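Local coordinates for protein Eps1p (Saccharomyces cerevisiae, PDB 4TW5) that belongs to the thioredoxin-fold proteins of yeast and, in this fragment, appears to consist of two thioredoxin-like domains joined through packed helices, at residues A[30-35]-A[87-92]; A[114-119]-A[191-196]; A[152-157]-A[197-202]; A[249-254]-A[262-267]. All coordinates share one frame; numbering follows the deposited sequence.

Contact 1 of 4, residues A[30-35]-A[87-92]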
# COMPACT_ATOMS: atom_id res chain seq x y z
N ILE A 30 15.84 -45.64 -17.72
CA ILE A 30 16.13 -46.59 -18.77
C ILE A 30 16.35 -45.95 -20.14
O ILE A 30 15.59 -45.09 -20.58
CB ILE A 30 15.01 -47.62 -18.91
CG1 ILE A 30 14.69 -48.23 -17.54
CG2 ILE A 30 15.41 -48.73 -19.89
CD1 ILE A 30 13.48 -49.17 -17.55
N ASP A 31 17.42 -46.39 -20.80
CA ASP A 31 17.71 -45.96 -22.15
C ASP A 31 17.20 -46.98 -23.17
O ASP A 31 17.84 -48.01 -23.41
CB ASP A 31 19.21 -45.72 -22.35
CG ASP A 31 19.58 -45.51 -23.81
OD1 ASP A 31 18.71 -45.07 -24.60
OD2 ASP A 31 20.73 -45.80 -24.19
N PHE A 32 16.03 -46.72 -23.75
CA PHE A 32 15.55 -47.52 -24.86
C PHE A 32 16.29 -47.06 -26.11
O PHE A 32 16.00 -46.00 -26.66
CB PHE A 32 14.03 -47.39 -25.02
CG PHE A 32 13.27 -47.99 -23.86
CD1 PHE A 32 13.05 -47.26 -22.71
CD2 PHE A 32 12.83 -49.30 -23.92
CE1 PHE A 32 12.38 -47.83 -21.64
CE2 PHE A 32 12.16 -49.87 -22.86
CZ PHE A 32 11.93 -49.14 -21.72
N TYR A 33 17.25 -47.88 -26.54
CA TYR A 33 18.16 -47.47 -27.59
C TYR A 33 18.13 -48.48 -28.72
O TYR A 33 17.56 -49.57 -28.58
CB TYR A 33 19.59 -47.36 -27.06
CG TYR A 33 20.25 -48.72 -26.88
CD1 TYR A 33 21.17 -49.19 -27.80
CD2 TYR A 33 19.93 -49.52 -25.79
CE1 TYR A 33 21.77 -50.42 -27.65
CE2 TYR A 33 20.53 -50.75 -25.63
CZ TYR A 33 21.44 -51.20 -26.57
OH TYR A 33 22.04 -52.42 -26.41
N SER A 34 18.75 -48.11 -29.83
CA SER A 34 18.89 -49.01 -30.96
C SER A 34 20.31 -49.09 -31.49
O SER A 34 21.01 -48.08 -31.58
CB SER A 34 17.96 -48.58 -32.09
OG SER A 34 18.34 -49.21 -33.30
N PRO A 35 20.76 -50.31 -31.81
CA PRO A 35 22.07 -50.51 -32.43
C PRO A 35 22.04 -49.95 -33.85
O PRO A 35 23.07 -49.77 -34.48
CB PRO A 35 22.23 -52.03 -32.44
CG PRO A 35 20.84 -52.56 -32.38
CD PRO A 35 20.08 -51.58 -31.53
N GLU A 87 15.48 -43.19 -26.43
CA GLU A 87 14.48 -42.63 -25.52
C GLU A 87 14.80 -42.94 -24.07
O GLU A 87 14.81 -44.11 -23.66
CB GLU A 87 13.10 -43.15 -25.86
CG GLU A 87 12.04 -42.58 -24.96
CD GLU A 87 10.65 -42.72 -25.51
OE1 GLU A 87 10.51 -43.16 -26.67
OE2 GLU A 87 9.70 -42.41 -24.77
N ILE A 88 15.05 -41.89 -23.29
CA ILE A 88 15.40 -42.03 -21.88
C ILE A 88 14.20 -41.82 -20.95
O ILE A 88 13.57 -40.76 -20.97
CB ILE A 88 16.49 -41.04 -21.51
CG1 ILE A 88 17.61 -41.10 -22.54
CG2 ILE A 88 17.00 -41.33 -20.09
CD1 ILE A 88 18.70 -40.10 -22.29
N ARG A 89 13.90 -42.82 -20.13
CA ARG A 89 12.67 -42.82 -19.32
C ARG A 89 12.88 -43.16 -17.84
O ARG A 89 13.82 -43.89 -17.48
CB ARG A 89 11.68 -43.83 -19.90
CG ARG A 89 11.18 -43.55 -21.30
CD ARG A 89 10.08 -44.53 -21.63
NE ARG A 89 9.43 -44.25 -22.90
CZ ARG A 89 8.27 -44.77 -23.26
NH1 ARG A 89 7.64 -45.62 -22.47
NH2 ARG A 89 7.74 -44.46 -24.44
N LEU A 90 12.00 -42.62 -16.99
CA LEU A 90 11.95 -42.95 -15.57
C LEU A 90 10.76 -43.86 -15.22
O LEU A 90 9.61 -43.56 -15.53
CB LEU A 90 11.89 -41.69 -14.71
CG LEU A 90 11.93 -41.91 -13.18
CD1 LEU A 90 13.30 -42.47 -12.72
CD2 LEU A 90 11.61 -40.62 -12.46
N TYR A 91 11.05 -44.97 -14.56
CA TYR A 91 10.03 -45.89 -14.11
C TYR A 91 10.08 -46.04 -12.60
O TYR A 91 11.13 -45.82 -11.99
CB TYR A 91 10.19 -47.25 -14.77
CG TYR A 91 9.75 -47.30 -16.21
CD1 TYR A 91 10.52 -46.72 -17.21
CD2 TYR A 91 8.58 -47.96 -16.58
CE1 TYR A 91 10.13 -46.78 -18.54
CE2 TYR A 91 8.19 -48.02 -17.92
CZ TYR A 91 8.97 -47.42 -18.88
OH TYR A 91 8.61 -47.48 -20.20
N ASN A 92 8.94 -46.34 -11.99
CA ASN A 92 8.95 -46.78 -10.60
C ASN A 92 8.29 -48.18 -10.59
O ASN A 92 7.96 -48.70 -11.66
CB ASN A 92 8.30 -45.74 -9.68
CG ASN A 92 6.81 -45.48 -9.98
OD1 ASN A 92 6.15 -46.17 -10.76
ND2 ASN A 92 6.28 -44.46 -9.32

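Contact 2 of 4, residues A[114-119]-A[191-196]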
# COMPACT_ATOMS: atom_id res chain seq x y z
N ALA A 114 18.90 -37.86 -11.99
CA ALA A 114 18.61 -38.90 -11.02
C ALA A 114 18.51 -38.28 -9.61
O ALA A 114 17.53 -38.53 -8.88
CB ALA A 114 19.65 -40.01 -11.07
N ARG A 115 19.46 -37.42 -9.25
CA ARG A 115 19.39 -36.76 -7.94
C ARG A 115 18.11 -35.92 -7.78
O ARG A 115 17.50 -35.91 -6.73
CB ARG A 115 20.61 -35.87 -7.70
CG ARG A 115 21.90 -36.64 -7.54
CD ARG A 115 23.05 -35.69 -7.50
NE ARG A 115 24.31 -36.36 -7.23
CZ ARG A 115 25.50 -35.80 -7.43
NH1 ARG A 115 25.56 -34.56 -7.90
NH2 ARG A 115 26.61 -36.47 -7.15
N ARG A 116 17.72 -35.22 -8.83
CA ARG A 116 16.51 -34.40 -8.81
C ARG A 116 15.28 -35.27 -8.49
O ARG A 116 14.49 -34.97 -7.61
CB ARG A 116 16.37 -33.66 -10.15
CG ARG A 116 15.58 -32.38 -10.10
CD ARG A 116 15.58 -31.65 -11.46
NE ARG A 116 16.93 -31.38 -11.89
CZ ARG A 116 17.48 -31.89 -12.99
NH1 ARG A 116 16.77 -32.67 -13.78
NH2 ARG A 116 18.73 -31.60 -13.28
N GLU A 117 15.17 -36.40 -9.19
CA GLU A 117 14.05 -37.29 -9.06
C GLU A 117 13.98 -38.06 -7.76
O GLU A 117 12.90 -38.51 -7.37
CB GLU A 117 14.05 -38.28 -10.23
CG GLU A 117 13.77 -37.57 -11.57
CD GLU A 117 12.51 -36.70 -11.55
OE1 GLU A 117 11.48 -37.09 -10.94
OE2 GLU A 117 12.57 -35.59 -12.13
N SER A 118 15.11 -38.25 -7.09
CA SER A 118 15.10 -38.93 -5.81
C SER A 118 14.44 -38.05 -4.75
O SER A 118 13.97 -38.55 -3.73
CB SER A 118 16.51 -39.31 -5.37
OG SER A 118 17.11 -38.25 -4.68
N MET A 119 14.37 -36.75 -4.99
CA MET A 119 13.80 -35.86 -3.99
C MET A 119 12.34 -35.54 -4.23
O MET A 119 11.75 -34.73 -3.53
CB MET A 119 14.60 -34.58 -3.90
CG MET A 119 15.66 -34.65 -2.83
SD MET A 119 16.82 -33.40 -3.20
CE MET A 119 17.17 -32.65 -1.62
N SER A 191 11.83 -26.75 -3.98
CA SER A 191 13.02 -26.19 -3.34
C SER A 191 14.13 -27.24 -3.23
O SER A 191 15.30 -26.94 -3.45
CB SER A 191 12.71 -25.63 -1.97
OG SER A 191 12.57 -26.66 -1.02
N ARG A 192 13.76 -28.47 -2.93
CA ARG A 192 14.76 -29.51 -2.76
C ARG A 192 15.32 -29.96 -4.11
O ARG A 192 16.49 -30.20 -4.22
CB ARG A 192 14.17 -30.69 -1.98
CG ARG A 192 14.08 -30.41 -0.48
CD ARG A 192 13.29 -31.49 0.30
NE ARG A 192 13.74 -32.88 0.16
CZ ARG A 192 14.84 -33.39 0.71
NH1 ARG A 192 15.64 -32.64 1.44
NH2 ARG A 192 15.13 -34.67 0.54
N GLN A 193 14.49 -30.05 -5.13
CA GLN A 193 14.98 -30.46 -6.44
C GLN A 193 15.94 -29.41 -7.02
O GLN A 193 16.98 -29.76 -7.57
CB GLN A 193 13.80 -30.72 -7.38
CG GLN A 193 13.00 -31.98 -7.03
CD GLN A 193 11.92 -32.28 -8.04
OE1 GLN A 193 11.14 -31.41 -8.39
NE2 GLN A 193 11.87 -33.51 -8.52
N LEU A 194 15.63 -28.13 -6.84
CA LEU A 194 16.46 -27.06 -7.37
C LEU A 194 17.75 -26.94 -6.59
O LEU A 194 18.73 -26.37 -7.09
CB LEU A 194 15.72 -25.72 -7.37
CG LEU A 194 14.71 -25.61 -8.51
CD1 LEU A 194 14.00 -24.25 -8.49
CD2 LEU A 194 15.37 -25.88 -9.86
N ALA A 195 17.75 -27.41 -5.36
CA ALA A 195 18.96 -27.37 -4.56
C ALA A 195 20.11 -28.23 -5.16
O ALA A 195 21.27 -27.90 -5.00
CB ALA A 195 18.66 -27.81 -3.14
N VAL A 196 19.76 -29.32 -5.86
CA VAL A 196 20.74 -30.17 -6.55
C VAL A 196 21.45 -29.37 -7.62
O VAL A 196 22.65 -29.54 -7.85
CB VAL A 196 20.07 -31.42 -7.19
CG1 VAL A 196 21.00 -32.10 -8.21
CG2 VAL A 196 19.64 -32.40 -6.12
O HOH W 1 10.10 -34.74 -10.02
O HOH W 2 12.50 -35.09 -0.30

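Contact 3 of 4, residues A[152-157]-A[197-202]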
# COMPACT_ATOMS: atom_id res chain seq x y z
N THR A 152 24.18 -14.43 -6.44
CA THR A 152 25.30 -15.13 -7.06
C THR A 152 24.84 -16.46 -7.64
O THR A 152 25.57 -17.11 -8.39
CB THR A 152 26.45 -15.37 -6.07
OG1 THR A 152 25.96 -16.18 -4.98
CG2 THR A 152 26.93 -14.06 -5.49
N ARG A 153 23.62 -16.87 -7.31
CA ARG A 153 23.02 -18.04 -7.96
C ARG A 153 21.62 -17.60 -8.36
O ARG A 153 21.14 -16.60 -7.86
CB ARG A 153 23.04 -19.27 -7.04
CG ARG A 153 24.48 -19.78 -6.72
CD ARG A 153 25.19 -20.29 -8.02
NE ARG A 153 24.51 -21.46 -8.60
CZ ARG A 153 24.33 -21.67 -9.90
NH1 ARG A 153 24.76 -20.78 -10.80
NH2 ARG A 153 23.69 -22.76 -10.32
N PRO A 154 20.99 -18.29 -9.33
CA PRO A 154 19.60 -17.98 -9.63
C PRO A 154 18.70 -18.29 -8.38
O PRO A 154 19.09 -19.14 -7.59
CB PRO A 154 19.27 -18.90 -10.81
CG PRO A 154 20.62 -19.45 -11.29
CD PRO A 154 21.50 -19.44 -10.10
N HIS A 155 17.57 -17.58 -8.22
CA HIS A 155 16.63 -17.74 -7.10
C HIS A 155 15.23 -17.88 -7.68
O HIS A 155 14.74 -16.94 -8.33
CB HIS A 155 16.61 -16.53 -6.15
CG HIS A 155 17.78 -16.44 -5.23
ND1 HIS A 155 19.06 -16.13 -5.68
CD2 HIS A 155 17.88 -16.58 -3.89
CE1 HIS A 155 19.88 -16.09 -4.65
NE2 HIS A 155 19.19 -16.37 -3.55
N LEU A 156 14.61 -19.04 -7.53
CA LEU A 156 13.21 -19.14 -7.80
C LEU A 156 12.54 -18.63 -6.55
O LEU A 156 12.85 -19.09 -5.44
CB LEU A 156 12.80 -20.57 -8.10
CG LEU A 156 11.44 -20.61 -8.76
CD1 LEU A 156 11.51 -19.78 -10.06
CD2 LEU A 156 11.07 -22.04 -9.04
N VAL A 157 11.71 -17.61 -6.71
CA VAL A 157 11.02 -17.02 -5.57
C VAL A 157 9.51 -17.12 -5.70
O VAL A 157 8.92 -16.87 -6.77
CB VAL A 157 11.40 -15.55 -5.37
CG1 VAL A 157 10.71 -14.98 -4.11
CG2 VAL A 157 12.91 -15.42 -5.29
N ASP A 197 20.71 -28.49 -8.27
CA ASP A 197 21.30 -27.68 -9.32
C ASP A 197 21.84 -26.39 -8.79
O ASP A 197 22.20 -25.50 -9.55
CB ASP A 197 20.27 -27.40 -10.40
CG ASP A 197 19.95 -28.64 -11.20
OD1 ASP A 197 20.91 -29.30 -11.66
OD2 ASP A 197 18.74 -28.96 -11.32
N ASP A 198 21.92 -26.30 -7.47
CA ASP A 198 22.48 -25.13 -6.82
C ASP A 198 21.73 -23.86 -7.27
O ASP A 198 22.32 -22.80 -7.46
CB ASP A 198 23.98 -25.02 -7.13
CG ASP A 198 24.72 -24.14 -6.14
OD1 ASP A 198 24.25 -24.02 -4.99
OD2 ASP A 198 25.76 -23.55 -6.51
N ILE A 199 20.42 -24.01 -7.47
CA ILE A 199 19.50 -22.88 -7.66
C ILE A 199 18.78 -22.64 -6.33
O ILE A 199 18.23 -23.56 -5.71
CB ILE A 199 18.53 -23.17 -8.82
CG1 ILE A 199 19.33 -23.22 -10.14
CG2 ILE A 199 17.41 -22.11 -8.90
CD1 ILE A 199 18.53 -23.64 -11.32
N ASN A 200 18.82 -21.40 -5.86
CA ASN A 200 18.20 -21.08 -4.59
C ASN A 200 16.68 -20.90 -4.75
O ASN A 200 16.17 -20.68 -5.86
CB ASN A 200 18.84 -19.84 -3.99
CG ASN A 200 20.27 -20.10 -3.57
OD1 ASN A 200 20.79 -21.18 -3.78
ND2 ASN A 200 20.91 -19.13 -2.97
N THR A 201 15.96 -21.09 -3.64
CA THR A 201 14.54 -20.77 -3.55
C THR A 201 14.26 -19.86 -2.37
O THR A 201 14.94 -19.94 -1.35
CB THR A 201 13.68 -22.01 -3.38
OG1 THR A 201 14.28 -22.83 -2.38
CG2 THR A 201 13.60 -22.78 -4.69
N GLY A 202 13.23 -19.01 -2.52
CA GLY A 202 12.83 -18.06 -1.49
C GLY A 202 11.30 -17.87 -1.44
O GLY A 202 10.60 -18.12 -2.43

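Contact 4 of 4, residues A[249-254]-A[262-267]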
# COMPACT_ATOMS: atom_id res chain seq x y z
N ASP A 249 8.62 -13.76 -14.51
CA ASP A 249 7.46 -14.50 -13.98
C ASP A 249 7.33 -15.89 -14.59
O ASP A 249 7.61 -16.09 -15.77
CB ASP A 249 6.14 -13.78 -14.22
CG ASP A 249 5.94 -12.59 -13.32
OD1 ASP A 249 6.87 -12.24 -12.56
OD2 ASP A 249 4.82 -12.03 -13.33
N TYR A 250 6.87 -16.83 -13.78
CA TYR A 250 6.55 -18.16 -14.27
C TYR A 250 5.49 -18.05 -15.39
O TYR A 250 4.44 -17.45 -15.20
CB TYR A 250 6.07 -19.05 -13.12
CG TYR A 250 5.88 -20.48 -13.55
CD1 TYR A 250 6.97 -21.29 -13.75
CD2 TYR A 250 4.62 -21.00 -13.81
CE1 TYR A 250 6.83 -22.59 -14.17
CE2 TYR A 250 4.47 -22.29 -14.22
CZ TYR A 250 5.58 -23.08 -14.39
OH TYR A 250 5.46 -24.38 -14.80
N PRO A 251 5.81 -18.59 -16.58
CA PRO A 251 4.98 -18.37 -17.78
C PRO A 251 3.78 -19.28 -17.91
O PRO A 251 2.76 -18.87 -18.44
CB PRO A 251 5.97 -18.67 -18.92
CG PRO A 251 6.86 -19.70 -18.35
CD PRO A 251 7.02 -19.36 -16.88
N ASN A 252 3.89 -20.52 -17.46
CA ASN A 252 2.80 -21.47 -17.64
C ASN A 252 1.72 -21.32 -16.55
O ASN A 252 1.75 -20.38 -15.75
CB ASN A 252 3.35 -22.89 -17.67
CG ASN A 252 4.57 -23.01 -18.57
OD1 ASN A 252 4.63 -22.38 -19.63
ND2 ASN A 252 5.55 -23.78 -18.13
N GLY A 253 0.74 -22.20 -16.56
CA GLY A 253 -0.34 -22.07 -15.59
C GLY A 253 0.03 -22.65 -14.24
O GLY A 253 1.12 -23.20 -14.07
N TYR A 254 -0.89 -22.54 -13.29
CA TYR A 254 -0.73 -23.23 -12.01
C TYR A 254 -0.56 -24.71 -12.27
O TYR A 254 -1.14 -25.27 -13.19
CB TYR A 254 -1.93 -23.00 -11.09
CG TYR A 254 -1.87 -23.83 -9.80
CD1 TYR A 254 -1.33 -23.31 -8.64
CD2 TYR A 254 -2.36 -25.12 -9.77
CE1 TYR A 254 -1.28 -24.05 -7.50
CE2 TYR A 254 -2.31 -25.87 -8.63
CZ TYR A 254 -1.77 -25.32 -7.50
OH TYR A 254 -1.72 -26.07 -6.35
N VAL A 262 10.58 -26.36 -11.93
CA VAL A 262 12.00 -26.71 -11.87
C VAL A 262 12.66 -26.39 -13.20
O VAL A 262 13.68 -25.70 -13.26
CB VAL A 262 12.21 -28.21 -11.52
CG1 VAL A 262 13.66 -28.64 -11.78
CG2 VAL A 262 11.85 -28.47 -10.06
N ASP A 263 12.03 -26.85 -14.28
CA ASP A 263 12.56 -26.65 -15.62
C ASP A 263 12.56 -25.18 -16.04
O ASP A 263 13.41 -24.76 -16.80
CB ASP A 263 11.81 -27.53 -16.62
CG ASP A 263 12.02 -29.02 -16.33
OD1 ASP A 263 13.07 -29.36 -15.73
OD2 ASP A 263 11.13 -29.84 -16.69
N PHE A 264 11.60 -24.40 -15.55
CA PHE A 264 11.63 -22.97 -15.80
C PHE A 264 12.84 -22.36 -15.13
O PHE A 264 13.59 -21.60 -15.74
CB PHE A 264 10.35 -22.29 -15.30
CG PHE A 264 10.43 -20.79 -15.27
CD1 PHE A 264 10.33 -20.05 -16.46
CD2 PHE A 264 10.58 -20.12 -14.08
CE1 PHE A 264 10.37 -18.66 -16.45
CE2 PHE A 264 10.62 -18.74 -14.04
CZ PHE A 264 10.52 -18.00 -15.23
N ALA A 265 13.06 -22.73 -13.87
CA ALA A 265 14.17 -22.18 -13.10
C ALA A 265 15.52 -22.54 -13.70
O ALA A 265 16.51 -21.91 -13.39
CB ALA A 265 14.10 -22.68 -11.65
N ARG A 266 15.53 -23.55 -14.55
CA ARG A 266 16.77 -24.08 -15.11
C ARG A 266 17.03 -23.63 -16.54
O ARG A 266 18.07 -23.93 -17.08
CB ARG A 266 16.76 -25.60 -14.99
CG ARG A 266 17.43 -26.08 -13.70
CD ARG A 266 17.02 -27.46 -13.31
NE ARG A 266 16.65 -28.33 -14.42
CZ ARG A 266 17.48 -29.07 -15.14
NH1 ARG A 266 18.79 -29.05 -14.92
NH2 ARG A 266 16.98 -29.82 -16.11
N ARG A 267 16.10 -22.89 -17.13
CA ARG A 267 16.26 -22.38 -18.48
C ARG A 267 17.43 -21.40 -18.59
O ARG A 267 17.65 -20.60 -17.68
CB ARG A 267 15.01 -21.64 -18.94
CG ARG A 267 13.99 -22.34 -19.84
CD ARG A 267 12.67 -21.52 -19.80
NE ARG A 267 11.52 -22.14 -20.47
CZ ARG A 267 10.30 -22.28 -19.93
NH1 ARG A 267 10.07 -21.90 -18.68
NH2 ARG A 267 9.31 -22.83 -20.62

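Contact 1 of 4, residues A[30-35]-A[87-92]
In Phe32 and Tyr91, CG lies beside the backbone N and anti to the carbonyl carbon (chi1 -66° and -75°), and the two rings meet. They come from opposite directions, and Tyr91 CE1 arrives at the edge of the Phe32 ring, 4.0 Å from Phe32 CE1. Ile30 crosses the tyrosine at about a right angle and puts its CD1 3.9 Å from Tyr91 CD1. Arg89 runs extended past the same phenylalanine, so that its CD packs 4.0 Å from Phe32 CE1; the guanidinium itself is too distant for more than a weak cation-pi attraction. That group is held largely from its own strand. Arg89 NE, at 2.6 Å, and Arg89 NH2 both reach Glu87 OE2 from one face of the carboxylate, while Arg89 NH1 bonds to Tyr91 OH. Three bonds from three nitrogens thus fix its rotation, and Glu80 adds its backbone O to Arg89 NH1 and its OE1 to Tyr91 OH.

Beneath these side chains the backbones run antiparallel. Ile30 with Arg89 and Phe32 with Glu87 are hydrogen-bonded pairs, the shortest bond being Ile30 N to Arg89 O at 2.7 Å. Asp31 and Ile88 form the non-hydrogen-bonded pair between them and face the other side of the sheet. This is the centre of a thioredoxin sheet: strand 63-69 flanks 27-33, strand 95-99 flanks 87-92, helix 19-23 lays Phe19 and Leu23 against Ile30, and the Cys37-Cys40 disulfide follows just beyond strand 27-33.

Contact 2 of 4, residues A[114-119]-A[191-196]
Met119 and Gln193 carry an antiparallel helix-helix contact near the middle of the chain, where the end of helix 107-118 lies against the end of helix 180-196, which packs beside the second sheet. The short axes approach to 8.4 Å with their directions 161° apart, and the backbones are nearest at Arg116 and Gln193. There the aliphatic parts cross at about a right angle, Arg116 CG lying 3.6 Å from Gln193 CB. The Gln193 chain, extended beyond CG, carries its amide on to the helix end, where NE2 donates to Arg116 O at 3.1 Å. That carbonyl is approached from above its plane, and Met119 N reaches it from the opposite face, so two donors grip one oxygen.

At one side Arg192 folds back at chi3 (55°), which turns its guanidinium flat beneath Met119: the methyl CE sits over the centre of the group, 3.4 Å from Arg192 CZ. Met119 SD meanwhile touches Val196 CG2 at 4.2 Å, and both methyls of Val196 rest on Arg115 CB.

The polar ends have further partners: Arg116 pairs with Asp197, Glu117 with Lys98, Arg115 with Glu57, and Gln193 OE1 with Ser258. Waters join in, one accepting from Gln193 NE2 near Glu117 OE1, another accepting from Arg192 NE. The chemistry is therefore that of a mixed interface, in which long side chains pack by their carbon portions, while one amide gives a carbonyl in the last turn of the partner helix a second donor.

Contact 3 of 4, residues A[152-157]-A[197-202]
Arg153 does something unusual here: it reaches across to bind backbone carbonyls just past the end of helix 180-196. Its chain, bent at chi2 and chi3 (both -64°), curls so that NE meets Asp198 O at 2.8 Å while NH2 meets Asp197 O at 3.2 Å, the latter exactly in the guanidinium plane. A salt bridge to Asp198 OD2, also 3.2 Å from Arg153 NE, is bent and weak as a hydrogen bond. Pro154 CD covers the centre of one guanidinium face. Asp198 itself has positive phi and is the C-prime residue of a Schellman motif ending the helix.

Beyond this the chains become parallel strands, with Asn200 N bonded to Pro154 O, Leu156 N to Asn200 O, and Gly202 N to Leu156 O. His155 and Asn200 lie side by side, pointing the same way; Asn200 CB sits over the imidazole face, 3.6 Å from the His155 ring centroid, with the amide plane 81° from the ring. On the other face of the sheet, Leu156 CB nears Thr201 CG2, and the leucine side chain packs against helix 180-196, the connection of this beta-alpha-beta crossover. Asp197 turns elsewhere, to a salt bridge with Arg116.

A positive group beside the carbonyls that follow a helix C-terminus would be expected to be favoured electrostatically, so Arg153 ties the start of one strand to the helix end that leads into the next.

Contact 4 of 4, residues A[249-254]-A[262-267]
Tyr250 and Phe264 share one choice of chi1, CG anti to the backbone N (-173° and 169°), and with it the two side chains pass one another heading opposite ways. The result is an offset edge-to-face pair: the tyrosine edge is directed at the phenylalanine face, with ring centroids 5.5 Å apart and planes at 81°. Tyr250 CE1 ends beside the base of the other chain, 3.7 Å from Phe264 CB.

The same Phe264 face also meets the loop itself. Tyr250 CA stands over it, 4.2 Å from the Phe264 centroid, and Pro251 CD presses on it at 3.4 Å from Phe264 CD1. Arg267 stretches out from CG to NE and brings NH1 to the ring edge of Phe264, where it also touches Pro251 CG at 3.9 Å. No hydrogen bond crosses between the segments. Leu156 and Leu237 of the sheet also touch Phe264; Tyr250 stacks on Tyr261 as well, and Asp249 forms a salt bridge with Arg228 of the second subunit.

Here the loop leaving edge strand 247-249 folds onto the helix that follows it, the hairpin-then-helix ending (strands 234-238 and 247-249, helix 259-265) that completes a thioredoxin-like domain.

In the fold
Contact 1 lies in the four-stranded sheet of the first thioredoxin unit; contacts 3 and 4 belong to the second, thioredoxin-like by its topology, with its own five-stranded sheet. Contact 2 bridges them, its centre about 20 Å from that of contact 1, 13 Å from contact 3 and 16 Å from contact 4. Contact 1 closes before contact 2 opens, whereas contacts 2 and 3 alternate along the chain through helix 180-196 and the strands beside it; contact 4 comes last. Leu90 touches Glu117 on one side, while Leu194 packs on Leu156 and Ala265 on the other. Arg116 pairs with Asp197 where contacts 2 and 3 meet, and Arg266 of contact 4 lies close by, with only a long, weak ion pair to Asp197.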